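Local atomic coordinates of trypanothione-dependent glyoxalase I (Leishmania major, PDB entry 2C21), a protein that belongs to the glyoxalase/bleomycin resistance protein/dioxygenase superfamily and, as a dimer, binds nickel at sites built from both subunits. Residues D99-M111 with V114-N126. Residues are numbered along the deposited sequence; the frame is centred on the assembly and turned at random. Where two conformers were deposited one is given.
With NI (nickel (II) ion), chain H.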
loop_
_atom_site.group_PDB
_atom_site.type_symbol
_atom_site.label_atom_id
_atom_site.label_comp_id
_atom_site.label_asym_id
_atom_site.label_seq_id
_atom_site.Cartn_x
_atom_site.Cartn_y
_atom_site.Cartn_z
ATOM N N ASP A 99 -12.561 19.255 -9.190
ATOM C CA ASP A 99 -12.807 18.345 -10.320
ATOM C C ASP A 99 -12.223 16.942 -10.152
ATOM O O ASP A 99 -11.973 16.268 -11.150
ATOM C CB ASP A 99 -12.307 18.935 -11.653
ATOM C CG ASP A 99 -12.984 20.234 -12.023
ATOM O OD1 ASP A 99 -14.232 20.338 -11.906
ATOM O OD2 ASP A 99 -12.258 21.149 -12.468
ATOM N N VAL A 100 -12.016 16.495 -8.914
ATOM C CA VAL A 100 -11.519 15.135 -8.670
ATOM C C VAL A 100 -12.679 14.157 -8.835
ATOM O O VAL A 100 -13.723 14.338 -8.194
ATOM C CB VAL A 100 -10.941 14.980 -7.258
ATOM C CG1 VAL A 100 -10.640 13.520 -6.943
ATOM C CG2 VAL A 100 -9.679 15.808 -7.108
ATOM N N PRO A 101 -12.518 13.129 -9.694
ATOM C CA PRO A 101 -13.621 12.178 -9.870
ATOM C C PRO A 101 -13.995 11.463 -8.572
ATOM O O PRO A 101 -13.117 10.938 -7.877
ATOM C CB PRO A 101 -13.071 11.185 -10.902
ATOM C CG PRO A 101 -11.958 11.916 -11.589
ATOM C CD PRO A 101 -11.365 12.793 -10.548
ATOM N N ILE A 102 -15.289 11.462 -8.247
ATOM C CA ILE A 102 -15.800 10.787 -7.055
ATOM C C ILE A 102 -16.526 9.525 -7.518
ATOM O O ILE A 102 -17.602 9.604 -8.092
ATOM C CB ILE A 102 -16.780 11.697 -6.247
ATOM C CG1 ILE A 102 -16.196 13.105 -6.036
ATOM C CG2 ILE A 102 -17.132 11.057 -4.900
ATOM C CD1 ILE A 102 -14.817 13.128 -5.387
ATOM N N ASP A 103 -15.928 8.361 -7.279
ATOM C CA ASP A 103 -16.485 7.095 -7.779
ATOM C C ASP A 103 -17.635 6.595 -6.899
ATOM O O ASP A 103 -18.621 6.049 -7.401
ATOM C CB ASP A 103 -15.380 6.039 -7.887
ATOM C CG ASP A 103 -15.890 4.714 -8.413
ATOM O OD1 ASP A 103 -16.209 4.620 -9.615
ATOM O OD2 ASP A 103 -15.971 3.759 -7.617
ATOM N N TYR A 104 -17.516 6.811 -5.590
ATOM C CA TYR A 104 -18.519 6.364 -4.626
ATOM C C TYR A 104 -18.498 7.247 -3.381
ATOM O O TYR A 104 -17.439 7.692 -2.955
ATOM C CB TYR A 104 -18.243 4.909 -4.228
ATOM C CG TYR A 104 -19.127 4.378 -3.118
ATOM C CD1 TYR A 104 -20.443 3.985 -3.374
ATOM C CD2 TYR A 104 -18.645 4.252 -1.816
ATOM C CE1 TYR A 104 -21.259 3.488 -2.359
ATOM C CE2 TYR A 104 -19.459 3.766 -0.790
ATOM C CZ TYR A 104 -20.757 3.378 -1.070
ATOM O OH TYR A 104 -21.554 2.892 -0.059
ATOM N N GLU A 105 -19.674 7.483 -2.807
ATOM C CA GLU A 105 -19.817 8.261 -1.584
ATOM C C GLU A 105 -21.086 7.778 -0.888
ATOM O O GLU A 105 -22.168 7.919 -1.448
ATOM C CB GLU A 105 -19.940 9.750 -1.942
ATOM C CG GLU A 105 -19.727 10.737 -0.781
ATOM C CD GLU A 105 -20.348 12.117 -1.045
ATOM O OE1 GLU A 105 -20.516 12.901 -0.082
ATOM O OE2 GLU A 105 -20.679 12.415 -2.213
ATOM N N ASP A 106 -20.972 7.190 0.304
ATOM C CA ASP A 106 -22.173 6.722 1.018
ATOM C C ASP A 106 -22.885 7.876 1.721
ATOM O O ASP A 106 -22.328 8.965 1.865
ATOM C CB ASP A 106 -21.862 5.577 2.001
ATOM C CG ASP A 106 -20.939 5.985 3.149
ATOM O OD1 ASP A 106 -20.708 7.192 3.369
ATOM O OD2 ASP A 106 -20.445 5.069 3.842
ATOM N N GLU A 107 -24.114 7.621 2.156
ATOM C CA GLU A 107 -24.914 8.621 2.862
ATOM C C GLU A 107 -24.402 8.890 4.281
ATOM O O GLU A 107 -24.585 9.991 4.812
ATOM C CB GLU A 107 -26.392 8.187 2.942
ATOM C CG GLU A 107 -27.326 8.794 1.888
ATOM C CD GLU A 107 -27.391 7.987 0.598
ATOM O OE1 GLU A 107 -26.328 7.755 -0.017
ATOM O OE2 GLU A 107 -28.515 7.603 0.194
ATOM N N SER A 108 -23.782 7.884 4.897
ATOM C CA SER A 108 -23.455 7.946 6.327
ATOM C C SER A 108 -22.215 8.789 6.640
ATOM O O SER A 108 -22.116 9.356 7.732
ATOM C CB SER A 108 -23.298 6.530 6.905
ATOM O OG SER A 108 -22.040 5.960 6.600
ATOM N N GLY A 109 -21.286 8.873 5.683
ATOM C CA GLY A 109 -20.014 9.580 5.868
ATOM C C GLY A 109 -18.877 8.659 6.285
ATOM O O GLY A 109 -17.801 9.128 6.652
ATOM N N PHE A 110 -19.100 7.348 6.221
ATOM C CA PHE A 110 -18.088 6.373 6.627
ATOM C C PHE A 110 -17.015 6.171 5.551
ATOM O O PHE A 110 -15.826 6.019 5.859
ATOM C CB PHE A 110 -18.750 5.025 6.965
ATOM C CG PHE A 110 -17.772 3.898 7.156
ATOM C CD1 PHE A 110 -16.877 3.912 8.217
ATOM C CD2 PHE A 110 -17.723 2.836 6.258
ATOM C CE1 PHE A 110 -15.960 2.882 8.388
ATOM C CE2 PHE A 110 -16.811 1.797 6.428
ATOM C CZ PHE A 110 -15.929 1.822 7.492
ATOM N N MET A 111 -17.439 6.182 4.290
ATOM C CA MET A 111 -16.601 5.701 3.191
ATOM C C MET A 111 -16.862 6.442 1.885
ATOM O O MET A 111 -17.993 6.790 1.567
ATOM C CB MET A 111 -16.865 4.207 3.003
ATOM C CG MET A 111 -16.442 3.606 1.666
ATOM S SD MET A 111 -16.778 1.823 1.587
ATOM C CE MET A 111 -18.373 1.698 2.386
ATOM N N VAL A 114 -12.394 7.965 -4.338
ATOM C CA VAL A 114 -11.989 9.003 -5.280
ATOM C C VAL A 114 -10.878 8.462 -6.191
ATOM O O VAL A 114 -10.248 7.443 -5.883
ATOM C CB VAL A 114 -11.532 10.293 -4.551
ATOM C CG1 VAL A 114 -12.605 10.742 -3.552
ATOM C CG2 VAL A 114 -10.173 10.107 -3.863
ATOM N N VAL A 115 -10.649 9.148 -7.307
ATOM C CA VAL A 115 -9.712 8.680 -8.321
ATOM C C VAL A 115 -8.580 9.688 -8.500
ATOM O O VAL A 115 -8.827 10.890 -8.643
ATOM C CB VAL A 115 -10.434 8.425 -9.659
ATOM C CG1 VAL A 115 -9.517 7.667 -10.625
ATOM C CG2 VAL A 115 -11.723 7.636 -9.418
ATOM N N ASP A 116 -7.333 9.205 -8.467
ATOM C CA ASP A 116 -6.186 10.081 -8.598
ATOM C C ASP A 116 -5.947 10.405 -10.075
ATOM O O ASP A 116 -6.621 9.848 -10.945
ATOM C CB ASP A 116 -4.958 9.505 -7.837
ATOM C CG ASP A 116 -4.048 8.640 -8.681
ATOM O OD1 ASP A 116 -4.413 8.209 -9.805
ATOM O OD2 ASP A 116 -2.922 8.377 -8.171
ATOM N N PRO A 117 -5.009 11.334 -10.371
ATOM C CA PRO A 117 -4.864 11.785 -11.762
ATOM C C PRO A 117 -4.518 10.699 -12.791
ATOM O O PRO A 117 -4.800 10.883 -13.989
ATOM C CB PRO A 117 -3.775 12.847 -11.662
ATOM C CG PRO A 117 -3.916 13.360 -10.239
ATOM C CD PRO A 117 -4.096 12.072 -9.487
ATOM N N ASP A 118 -3.961 9.576 -12.331
ATOM C CA ASP A 118 -3.634 8.458 -13.217
ATOM C C ASP A 118 -4.692 7.360 -13.267
ATOM O O ASP A 118 -4.535 6.409 -14.035
ATOM C CB ASP A 118 -2.296 7.828 -12.827
ATOM C CG ASP A 118 -1.132 8.737 -13.093
ATOM O OD1 ASP A 118 -0.677 8.815 -14.255
ATOM O OD2 ASP A 118 -0.681 9.388 -12.134
ATOM N N GLY A 119 -5.748 7.470 -12.464
ATOM C CA GLY A 119 -6.808 6.473 -12.454
ATOM C C GLY A 119 -6.763 5.458 -11.315
ATOM O O GLY A 119 -7.572 4.520 -11.280
ATOM N N TYR A 120 -5.824 5.619 -10.392
ATOM C CA TYR A 120 -5.771 4.761 -9.213
ATOM C C TYR A 120 -6.896 5.162 -8.258
ATOM O O TYR A 120 -7.252 6.359 -8.147
ATOM C CB TYR A 120 -4.430 4.888 -8.474
ATOM C CG TYR A 120 -3.220 4.405 -9.248
ATOM C CD1 TYR A 120 -2.895 3.053 -9.303
ATOM C CD2 TYR A 120 -2.397 5.308 -9.911
ATOM C CE1 TYR A 120 -1.779 2.600 -10.025
ATOM C CE2 TYR A 120 -1.273 4.877 -10.627
ATOM C CZ TYR A 120 -0.970 3.520 -10.685
ATOM O OH TYR A 120 0.136 3.096 -11.394
ATOM N N TYR A 121 -7.422 4.168 -7.549
ATOM C CA TYR A 121 -8.461 4.400 -6.554
ATOM C C TYR A 121 -7.913 4.644 -5.159
ATOM O O TYR A 121 -6.944 4.019 -4.724
ATOM C CB TYR A 121 -9.427 3.217 -6.520
ATOM C CG TYR A 121 -10.275 3.141 -7.751
ATOM C CD1 TYR A 121 -10.000 2.231 -8.756
ATOM C CD2 TYR A 121 -11.349 4.001 -7.924
ATOM C CE1 TYR A 121 -10.808 2.164 -9.905
ATOM C CE2 TYR A 121 -12.147 3.950 -9.060
ATOM C CZ TYR A 121 -11.873 3.040 -10.043
ATOM O OH TYR A 121 -12.674 3.005 -11.167
ATOM N N ILE A 122 -8.532 5.594 -4.466
ATOM C CA ILE A 122 -8.213 5.857 -3.076
ATOM C C ILE A 122 -9.503 5.757 -2.257
ATOM O O ILE A 122 -10.523 6.373 -2.600
ATOM C CB ILE A 122 -7.577 7.241 -2.921
ATOM C CG1 ILE A 122 -6.179 7.248 -3.542
ATOM C CG2 ILE A 122 -7.507 7.664 -1.444
ATOM C CD1 ILE A 122 -5.851 8.516 -4.231
ATOM N N GLU A 123 -9.450 4.979 -1.183
ATOM C CA GLU A 123 -10.566 4.829 -0.269
ATOM C C GLU A 123 -10.391 5.788 0.896
ATOM O O GLU A 123 -9.385 5.737 1.593
ATOM C CB GLU A 123 -10.637 3.389 0.257
ATOM C CG GLU A 123 -11.906 3.073 1.050
ATOM C CD GLU A 123 -11.953 1.620 1.487
ATOM O OE1 GLU A 123 -10.919 1.082 1.891
ATOM O OE2 GLU A 123 -13.030 1.018 1.427
ATOM N N LEU A 124 -11.375 6.665 1.088
ATOM C CA LEU A 124 -11.410 7.576 2.206
ATOM C C LEU A 124 -12.329 7.000 3.263
ATOM O O LEU A 124 -13.491 6.694 2.985
ATOM C CB LEU A 124 -11.931 8.938 1.753
ATOM C CG LEU A 124 -11.113 9.591 0.636
ATOM C CD1 LEU A 124 -11.816 10.859 0.155
ATOM C CD2 LEU A 124 -9.711 9.894 1.136
ATOM N N LEU A 125 -11.804 6.853 4.471
ATOM C CA LEU A 125 -12.539 6.253 5.569
ATOM C C LEU A 125 -12.560 7.156 6.784
ATOM O O LEU A 125 -11.549 7.750 7.142
ATOM C CB LEU A 125 -11.896 4.936 5.980
ATOM C CG LEU A 125 -11.901 3.814 4.941
ATOM C CD1 LEU A 125 -11.141 2.631 5.513
ATOM C CD2 LEU A 125 -13.319 3.417 4.570
ATOM N N ASN A 126 -13.711 7.237 7.435
ATOM C CA ASN A 126 -13.755 7.859 8.748
ATOM C C ASN A 126 -12.985 6.962 9.721
ATOM O O ASN A 126 -13.430 5.852 10.043
ATOM C CB ASN A 126 -15.191 8.051 9.214
ATOM C CG ASN A 126 -15.268 8.838 10.498
ATOM O OD1 ASN A 126 -15.682 10.006 10.511
ATOM N ND2 ASN A 126 -14.840 8.215 11.588
HETATM NI NI NI H . -10.015 -0.962 1.727
HETATM O O HOH W 1 -11.426 -1.381 2.985
#
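Residues 99-111 run antiparallel to 114-126 at two places: Ile102 with Val114 joins strands 102-105 and 111-115, and Met111 with Leu125 joins 111-115 and 121-126, both as non-hydrogen-bonded pairs. One backbone bond marks each place. Val115 N gives to Pro101 O at 3.1 Å, and Asn126 N to Phe110 O at 2.9 Å. Leu125 CA makes a CA-H...O contact to Phe110 O, and Met111 CA makes one in turn to Leu124 O.

At the first place Ile102 and Val114 run alongside each other on one face of the sheet, with Ile102 CD1 3.7 Å from Val114 CG1. CG1 of Ile102 stands anti to its carbonyl carbon (chi1 -48°), and the bend at chi2 carries CD1 to the valine. Val100 CG1 sits against Val115 O, with Val114 CB a little farther off. Pro101 CB rests against Val115 CB at 4.0 Å. Asp103 sets its carboxylate near the Tyr121 ring, CG to CE2 3.9 Å, the two planes 61° apart.

At the second place Leu125 CD2 is shared. It lies over one face of the Phe110 ring, toward the rim, and meets Met111 CB at 4.0 Å. Met111 bends at chi3, and its SD comes to 3.8 Å from Glu123 OE2. Glu123 is extended and binds nickel through OE1 at 2.2 Å. His80, and His11 and Glu62 of the second subunit, complete the protein ligands.

Asp106 OD1 accepts from Gly109 N in an Asx motif before Met111. Strand 78-85, helix 88-97 and strands 102-105, 111-115 and 121-126 form the beta-alpha-beta-beta-beta unit of the glyoxalase (vicinal oxygen chelate) fold, with Glu123 on its last strand. Helix 88-97 packs on Val100 and Ile102, while helix 19-29 touches Ile122.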